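Local coordinates for protein deacetylase EF_0837 (PDB 2ICS) that is a zinc-dependent hydrolase of the amidohydrolase kind that deacetylates acetyl-(R)-mandelate in vitro, though with very low efficiency, at residues I275-R278 and P282-D285; D285-M290 and E355-I360. All coordinates share one frame; numbering follows the deposited sequence.

The two contacts follow each other along the chain and share Asp285, the N-cap of helix 286-296; their centres lie 13 Å apart. Contact 1 is local: helix 275-279, just after the zinc ligand Asp272, meets the loop that leads into the next helix. Contact 2 is long-range, joining the start of helix 286-296 to strand 350-364, with 64 residues between its segments. Val283 of contact 1 also packs against Thr289 of contact 2. Together they connect the region after Asp272 in the TIM barrel, through helix 286-296, to the sheet that includes strand 51-61, which carries the zinc ligand His60 near its end.

Contact 1 of 2, residues I275-R278 and P282-D285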
ATOM      1  N   ILE A 275      -9.230   5.536 -10.174  1.00 23.31           N
ATOM      2  CA  ILE A 275      -9.396   6.720 -11.005  1.00 24.43           C
ATOM      3  C   ILE A 275     -10.210   7.889 -10.448  1.00 25.23           C
ATOM      4  O   ILE A 275      -9.790   9.038 -10.567  1.00 25.71           O
ATOM      5  CB  ILE A 275      -9.916   6.335 -12.418  1.00 26.64           C
ATOM      6  CG1 ILE A 275      -9.654   7.490 -13.389  1.00 27.82           C
ATOM      7  CG2 ILE A 275     -11.404   5.997 -12.377  1.00 25.39           C
ATOM      8  CD1 ILE A 275      -9.670   7.082 -14.856  1.00 27.38           C
ATOM      9  N   ARG A 276     -11.345   7.610  -9.819  1.00 27.07           N
ATOM     10  CA  ARG A 276     -12.185   8.679  -9.287  1.00 31.17           C
ATOM     11  C   ARG A 276     -11.578   9.501  -8.154  1.00 30.06           C
ATOM     12  O   ARG A 276     -11.596  10.734  -8.217  1.00 30.92           O
ATOM     13  CB  ARG A 276     -13.546   8.120  -8.851  1.00 36.86           C
ATOM     14  CG  ARG A 276     -14.362   7.544 -10.005  1.00 44.41           C
ATOM     15  CD  ARG A 276     -15.721   7.005  -9.551  1.00 51.44           C
ATOM     16  NE  ARG A 276     -16.580   8.053  -9.004  1.00 57.18           N
ATOM     17  CZ  ARG A 276     -17.843   7.867  -8.628  1.00 60.39           C
ATOM     18  NH1 ARG A 276     -18.405   6.667  -8.738  1.00 59.78           N
ATOM     19  NH2 ARG A 276     -18.548   8.883  -8.142  1.00 61.40           N
ATOM     20  N   ASN A 277     -11.042   8.855  -7.119  1.00 27.27           N
ATOM     21  CA  ASN A 277     -10.457   9.647  -6.042  1.00 24.87           C
ATOM     22  C   ASN A 277      -9.070  10.167  -6.398  1.00 24.15           C
ATOM     23  O   ASN A 277      -8.531  11.023  -5.705  1.00 23.35           O
ATOM     24  CB  ASN A 277     -10.429   8.887  -4.698  1.00 24.57           C
ATOM     25  CG  ASN A 277      -9.626   7.605  -4.746  1.00 20.72           C
ATOM     26  OD1 ASN A 277      -8.550   7.550  -5.332  1.00 21.44           O
ATOM     27  ND2 ASN A 277     -10.141   6.566  -4.095  1.00 21.09           N
ATOM     28  N   ARG A 278      -8.499   9.663  -7.491  1.00 24.53           N
ATOM     29  CA  ARG A 278      -7.189  10.132  -7.942  1.00 24.23           C
ATOM     30  C   ARG A 278      -7.364  11.420  -8.740  1.00 26.46           C
ATOM     31  O   ARG A 278      -6.635  12.393  -8.539  1.00 26.18           O
ATOM     32  CB  ARG A 278      -6.491   9.099  -8.843  1.00 22.84           C
ATOM     33  CG  ARG A 278      -5.404   9.731  -9.726  1.00 21.16           C
ATOM     34  CD  ARG A 278      -4.515   8.715 -10.432  1.00 21.11           C
ATOM     35  NE  ARG A 278      -5.176   8.022 -11.537  1.00 22.90           N
ATOM     36  CZ  ARG A 278      -5.417   8.556 -12.733  1.00 21.83           C
ATOM     37  NH1 ARG A 278      -5.055   9.809 -13.002  1.00 17.30           N
ATOM     38  NH2 ARG A 278      -6.020   7.830 -13.667  1.00 21.20           N
ATOM     39  N   PRO A 282     -10.274  12.840  -2.712  1.00 28.75           N
ATOM     40  CA  PRO A 282      -9.292  13.436  -1.799  1.00 28.10           C
ATOM     41  C   PRO A 282      -7.885  12.817  -1.816  1.00 28.46           C
ATOM     42  O   PRO A 282      -6.936  13.414  -1.304  1.00 26.20           O
ATOM     43  CB  PRO A 282      -9.973  13.292  -0.446  1.00 28.88           C
ATOM     44  CG  PRO A 282     -10.655  11.974  -0.580  1.00 27.23           C
ATOM     45  CD  PRO A 282     -11.281  12.073  -1.956  1.00 27.33           C
ATOM     46  N   VAL A 283      -7.750  11.623  -2.381  1.00 28.51           N
ATOM     47  CA  VAL A 283      -6.440  10.978  -2.470  1.00 31.24           C
ATOM     48  C   VAL A 283      -5.976  11.129  -3.905  1.00 33.70           C
ATOM     49  O   VAL A 283      -6.502  10.483  -4.804  1.00 40.20           O
ATOM     50  CB  VAL A 283      -6.511   9.473  -2.116  1.00 29.47           C
ATOM     51  CG1 VAL A 283      -7.827   8.909  -2.539  1.00 27.94           C
ATOM     52  CG2 VAL A 283      -5.372   8.710  -2.800  1.00 24.92           C
ATOM     53  N   TYR A 284      -4.989  11.975  -4.132  1.00 33.35           N
ATOM     54  CA  TYR A 284      -4.524  12.191  -5.496  1.00 29.04           C
ATOM     55  C   TYR A 284      -3.408  11.244  -5.912  1.00 27.49           C
ATOM     56  O   TYR A 284      -3.313  10.859  -7.077  1.00 26.80           O
ATOM     57  CB  TYR A 284      -4.066  13.636  -5.653  1.00 29.24           C
ATOM     58  CG  TYR A 284      -5.177  14.643  -5.444  1.00 29.02           C
ATOM     59  CD1 TYR A 284      -5.541  15.063  -4.164  1.00 28.75           C
ATOM     60  CD2 TYR A 284      -5.869  15.175  -6.536  1.00 27.26           C
ATOM     61  CE1 TYR A 284      -6.571  15.999  -3.977  1.00 29.14           C
ATOM     62  CE2 TYR A 284      -6.892  16.100  -6.363  1.00 28.64           C
ATOM     63  CZ  TYR A 284      -7.241  16.512  -5.087  1.00 30.24           C
ATOM     64  OH  TYR A 284      -8.259  17.430  -4.934  1.00 29.41           O
ATOM     65  N   ASP A 285      -2.566  10.879  -4.949  1.00 25.39           N
ATOM     66  CA  ASP A 285      -1.450   9.977  -5.185  1.00 24.18           C
ATOM     67  C   ASP A 285      -0.802   9.591  -3.849  1.00 23.77           C
ATOM     68  O   ASP A 285      -1.231  10.045  -2.792  1.00 20.58           O
ATOM     69  CB  ASP A 285      -0.438  10.641  -6.130  1.00 26.71           C
ATOM     70  CG  ASP A 285      -0.061  12.047  -5.696  1.00 26.79           C
ATOM     71  OD1 ASP A 285       0.339  12.846  -6.563  1.00 32.63           O
ATOM     72  OD2 ASP A 285      -0.151  12.357  -4.494  1.00 27.14           O
TER
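Val283 presents CG1 to the carboxamide of Asn277, sitting almost directly above the flat group, 3.1 Å from Asn277 CG and nearly as close to OD1. Asn277 turns its amide toward the loop by placing CG between backbone N and carbonyl carbon (chi1 60°). Because the backbone carbonyl oxygens of the same two residues clash in the model, the exact spacing here is doubtful. The amide's rotation is set by two bonds: OD1 accepts from Tyr274 N and ND2 donates to the carbonyl oxygen of Asp272, making Asn277 a second-shell partner of that zinc ligand.

One residue on, Arg278 passes alongside the loop, its CG 3.6 Å from Tyr284 O. With CG trans to the backbone N (chi1 159°), the chain then leads away from the loop, and the guanidinium forms a salt bridge with Asp72. Tyr284 in turn brings CD2 to 3.5 Å from Arg278 O, which approaches the ring obliquely. The connection thus doubles back on the short helix 275-279 before helix 286-296 begins; Arg278 also touches Glu76 and Ile77 of helix 74-77, and Val283 rests on Thr271.

Contact 2 of 2, residues D285-M290 and E355-I360; sequences DLATTM and EQIRPI
Ala287 and Met290, three residues apart on the same side of helix 286-296 and near its start, meet one residue of the strand, Ile357. The helix is opened by Asp285, whose OD2 accepts from Thr288 N at 2.8 Å in an N-cap bond, the nitrogen lying almost in line with the carboxylate C-O bond. Leu286 packs on Trp56 and Asp58 of strand 51-61, two strands over from strand 350-364 in the same sheet. Ala287 is the point of nearest backbone approach: its CB lies 3.6 Å from Ile357 O and 3.9 Å from Ile357 CG2, while that same branch rests 3.7 Å from Ala287 O. A side chain this short lets the helix come close to the strand.

The helix comes after Asp272 and the short helix 275-279, consistent with the last helix of the TIM barrel. Strand 350-364 pairs antiparallel with 331-344, which in turn borders strand 51-61, the one that carries the metal ligand His60.

Thr288 points away from the strand; its hydroxyl makes a very short bond to Asp285 OD2. Met290, a selenomethionine, bends at its last torsion (chi3 69°) and brings CE to 3.7 Å from Ile357 CD1, the end of an extended branch. Trp56 touches both Met290 and Ile357, while Trp300 and Phe334 pack on Ile357, and Glu291 OE2 accepts from Ile357 N. Within the strand, Arg358 NH2 donates to Gln356 OE1 at 2.8 Å, in the guanidinium plane but above that of the amide.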
ATOM      1  N   ASP A 285      -2.566  10.879  -4.949  1.00 25.39           N
ATOM      2  CA  ASP A 285      -1.450   9.977  -5.185  1.00 24.18           C
ATOM      3  C   ASP A 285      -0.802   9.591  -3.849  1.00 23.77           C
ATOM      4  O   ASP A 285      -1.231  10.045  -2.792  1.00 20.58           O
ATOM      5  CB  ASP A 285      -0.438  10.641  -6.130  1.00 26.71           C
ATOM      6  CG  ASP A 285      -0.061  12.047  -5.696  1.00 26.79           C
ATOM      7  OD1 ASP A 285       0.339  12.846  -6.563  1.00 32.63           O
ATOM      8  OD2 ASP A 285      -0.151  12.357  -4.494  1.00 27.14           O
ATOM      9  N   LEU A 286       0.221   8.744  -3.891  1.00 24.19           N
ATOM     10  CA  LEU A 286       0.871   8.313  -2.656  1.00 24.28           C
ATOM     11  C   LEU A 286       1.582   9.483  -1.974  1.00 23.05           C
ATOM     12  O   LEU A 286       1.460   9.667  -0.767  1.00 23.23           O
ATOM     13  CB  LEU A 286       1.857   7.183  -2.950  1.00 23.93           C
ATOM     14  CG  LEU A 286       2.498   6.505  -1.734  1.00 22.43           C
ATOM     15  CD1 LEU A 286       1.440   5.765  -0.916  1.00 21.01           C
ATOM     16  CD2 LEU A 286       3.566   5.543  -2.217  1.00 19.93           C
ATOM     17  N   ALA A 287       2.315  10.270  -2.757  1.00 21.85           N
ATOM     18  CA  ALA A 287       3.032  11.440  -2.248  1.00 22.69           C
ATOM     19  C   ALA A 287       2.122  12.319  -1.384  1.00 22.12           C
ATOM     20  O   ALA A 287       2.515  12.760  -0.299  1.00 21.05           O
ATOM     21  CB  ALA A 287       3.586  12.262  -3.422  1.00 21.74           C
ATOM     22  N   THR A 288       0.906  12.559  -1.873  1.00 20.62           N
ATOM     23  CA  THR A 288      -0.075  13.379  -1.169  1.00 20.91           C
ATOM     24  C   THR A 288      -0.518  12.717   0.136  1.00 21.85           C
ATOM     25  O   THR A 288      -0.793  13.391   1.128  1.00 21.19           O
ATOM     26  CB  THR A 288      -1.311  13.629  -2.059  1.00 20.27           C
ATOM     27  OG1 THR A 288      -0.909  14.335  -3.235  1.00 20.58           O
ATOM     28  CG2 THR A 288      -2.357  14.457  -1.325  1.00 18.95           C
ATOM     29  N   THR A 289      -0.591  11.392   0.129  1.00 22.05           N
ATOM     30  CA  THR A 289      -0.990  10.658   1.316  1.00 22.69           C
ATOM     31  C   THR A 289       0.161  10.738   2.318  1.00 22.82           C
ATOM     32  O   THR A 289      -0.055  10.868   3.518  1.00 24.15           O
ATOM     33  CB  THR A 289      -1.293   9.187   0.974  1.00 22.98           C
ATOM     34  OG1 THR A 289      -2.228   9.139  -0.111  1.00 26.70           O
ATOM     35  CG2 THR A 289      -1.900   8.473   2.172  1.00 20.49           C
HETATM   36  N   MSE A 290       1.386  10.669   1.808  1.00 21.32           N
HETATM   37  CA  MSE A 290       2.574  10.754   2.648  1.00 22.85           C
HETATM   38  C   MSE A 290       2.663  12.138   3.311  1.00 22.42           C
HETATM   39  O   MSE A 290       3.047  12.253   4.476  1.00 18.79           O
HETATM   40  CB  MSE A 290       3.822  10.486   1.801  1.00 24.84           C
HETATM   41  CG  MSE A 290       3.880   9.063   1.237  1.00 29.54           C
HETATM   42 SE   MSE A 290       5.175   8.861  -0.198  1.00 39.31          SE
HETATM   43  CE  MSE A 290       6.793   9.075   0.831  1.00 31.20           C
ATOM     44  N   GLU A 355       5.329  20.979   3.958  1.00 35.31           N
ATOM     45  CA  GLU A 355       6.338  20.295   3.155  1.00 34.92           C
ATOM     46  C   GLU A 355       5.727  19.358   2.109  1.00 34.74           C
ATOM     47  O   GLU A 355       4.766  18.636   2.384  1.00 32.37           O
ATOM     48  CB  GLU A 355       7.283  19.520   4.078  1.00 37.07           C
ATOM     49  CG  GLU A 355       7.726  20.323   5.304  1.00 40.43           C
ATOM     50  CD  GLU A 355       8.747  19.598   6.163  1.00 43.15           C
ATOM     51  OE1 GLU A 355       8.480  18.461   6.600  1.00 45.69           O
ATOM     52  OE2 GLU A 355       9.825  20.172   6.409  1.00 46.26           O
ATOM     53  N   GLN A 356       6.300  19.378   0.910  1.00 33.56           N
ATOM     54  CA  GLN A 356       5.827  18.555  -0.194  1.00 33.99           C
ATOM     55  C   GLN A 356       6.916  17.620  -0.714  1.00 34.16           C
ATOM     56  O   GLN A 356       8.066  18.032  -0.894  1.00 33.97           O
ATOM     57  CB  GLN A 356       5.348  19.447  -1.345  1.00 34.56           C
ATOM     58  CG  GLN A 356       4.084  20.245  -1.063  1.00 34.41           C
ATOM     59  CD  GLN A 356       3.738  21.201  -2.196  1.00 34.77           C
ATOM     60  OE1 GLN A 356       3.736  20.817  -3.365  1.00 34.98           O
ATOM     61  NE2 GLN A 356       3.440  22.450  -1.851  1.00 34.95           N
ATOM     62  N   ILE A 357       6.554  16.360  -0.953  1.00 30.93           N
ATOM     63  CA  ILE A 357       7.511  15.395  -1.474  1.00 30.90           C
ATOM     64  C   ILE A 357       7.148  15.151  -2.939  1.00 32.12           C
ATOM     65  O   ILE A 357       5.974  14.973  -3.269  1.00 28.86           O
ATOM     66  CB  ILE A 357       7.490  14.073  -0.651  1.00 29.84           C
ATOM     67  CG1 ILE A 357       8.556  13.114  -1.185  1.00 28.94           C
ATOM     68  CG2 ILE A 357       6.097  13.444  -0.678  1.00 26.16           C
ATOM     69  CD1 ILE A 357       8.855  11.945  -0.257  1.00 24.97           C
ATOM     70  N   ARG A 358       8.152  15.166  -3.815  1.00 32.86           N
ATOM     71  CA  ARG A 358       7.916  14.993  -5.247  1.00 34.36           C
ATOM     72  C   ARG A 358       8.927  14.111  -5.969  1.00 33.05           C
ATOM     73  O   ARG A 358      10.119  14.403  -5.981  1.00 33.19           O
ATOM     74  CB  ARG A 358       7.917  16.358  -5.943  1.00 37.84           C
ATOM     75  CG  ARG A 358       6.984  17.381  -5.334  1.00 43.27           C
ATOM     76  CD  ARG A 358       7.263  18.761  -5.896  1.00 47.73           C
ATOM     77  NE  ARG A 358       6.436  19.784  -5.262  1.00 53.16           N
ATOM     78  CZ  ARG A 358       6.514  21.081  -5.539  1.00 54.81           C
ATOM     79  NH1 ARG A 358       7.384  21.516  -6.443  1.00 54.94           N
ATOM     80  NH2 ARG A 358       5.717  21.943  -4.919  1.00 55.51           N
ATOM     81  N   PRO A 359       8.459  13.030  -6.605  1.00 32.66           N
ATOM     82  CA  PRO A 359       9.380  12.149  -7.327  1.00 32.58           C
ATOM     83  C   PRO A 359       9.794  12.824  -8.634  1.00 32.21           C
ATOM     84  O   PRO A 359       8.958  13.415  -9.312  1.00 31.46           O
ATOM     85  CB  PRO A 359       8.537  10.902  -7.573  1.00 33.23           C
ATOM     86  CG  PRO A 359       7.169  11.473  -7.763  1.00 33.79           C
ATOM     87  CD  PRO A 359       7.083  12.504  -6.651  1.00 31.86           C
ATOM     88  N   ILE A 360      11.075  12.755  -8.980  1.00 30.99           N
ATOM     89  CA  ILE A 360      11.531  13.366 -10.219  1.00 30.65           C
ATOM     90  C   ILE A 360      12.043  12.300 -11.175  1.00 30.86           C
ATOM     91  O   ILE A 360      12.096  12.513 -12.384  1.00 31.50           O
ATOM     92  CB  ILE A 360      12.639  14.413  -9.970  1.00 32.05           C
ATOM     93  CG1 ILE A 360      13.852  13.750  -9.324  1.00 33.52           C
ATOM     94  CG2 ILE A 360      12.102  15.544  -9.098  1.00 28.41           C
ATOM     95  CD1 ILE A 360      15.024  14.706  -9.127  1.00 38.06           C
TER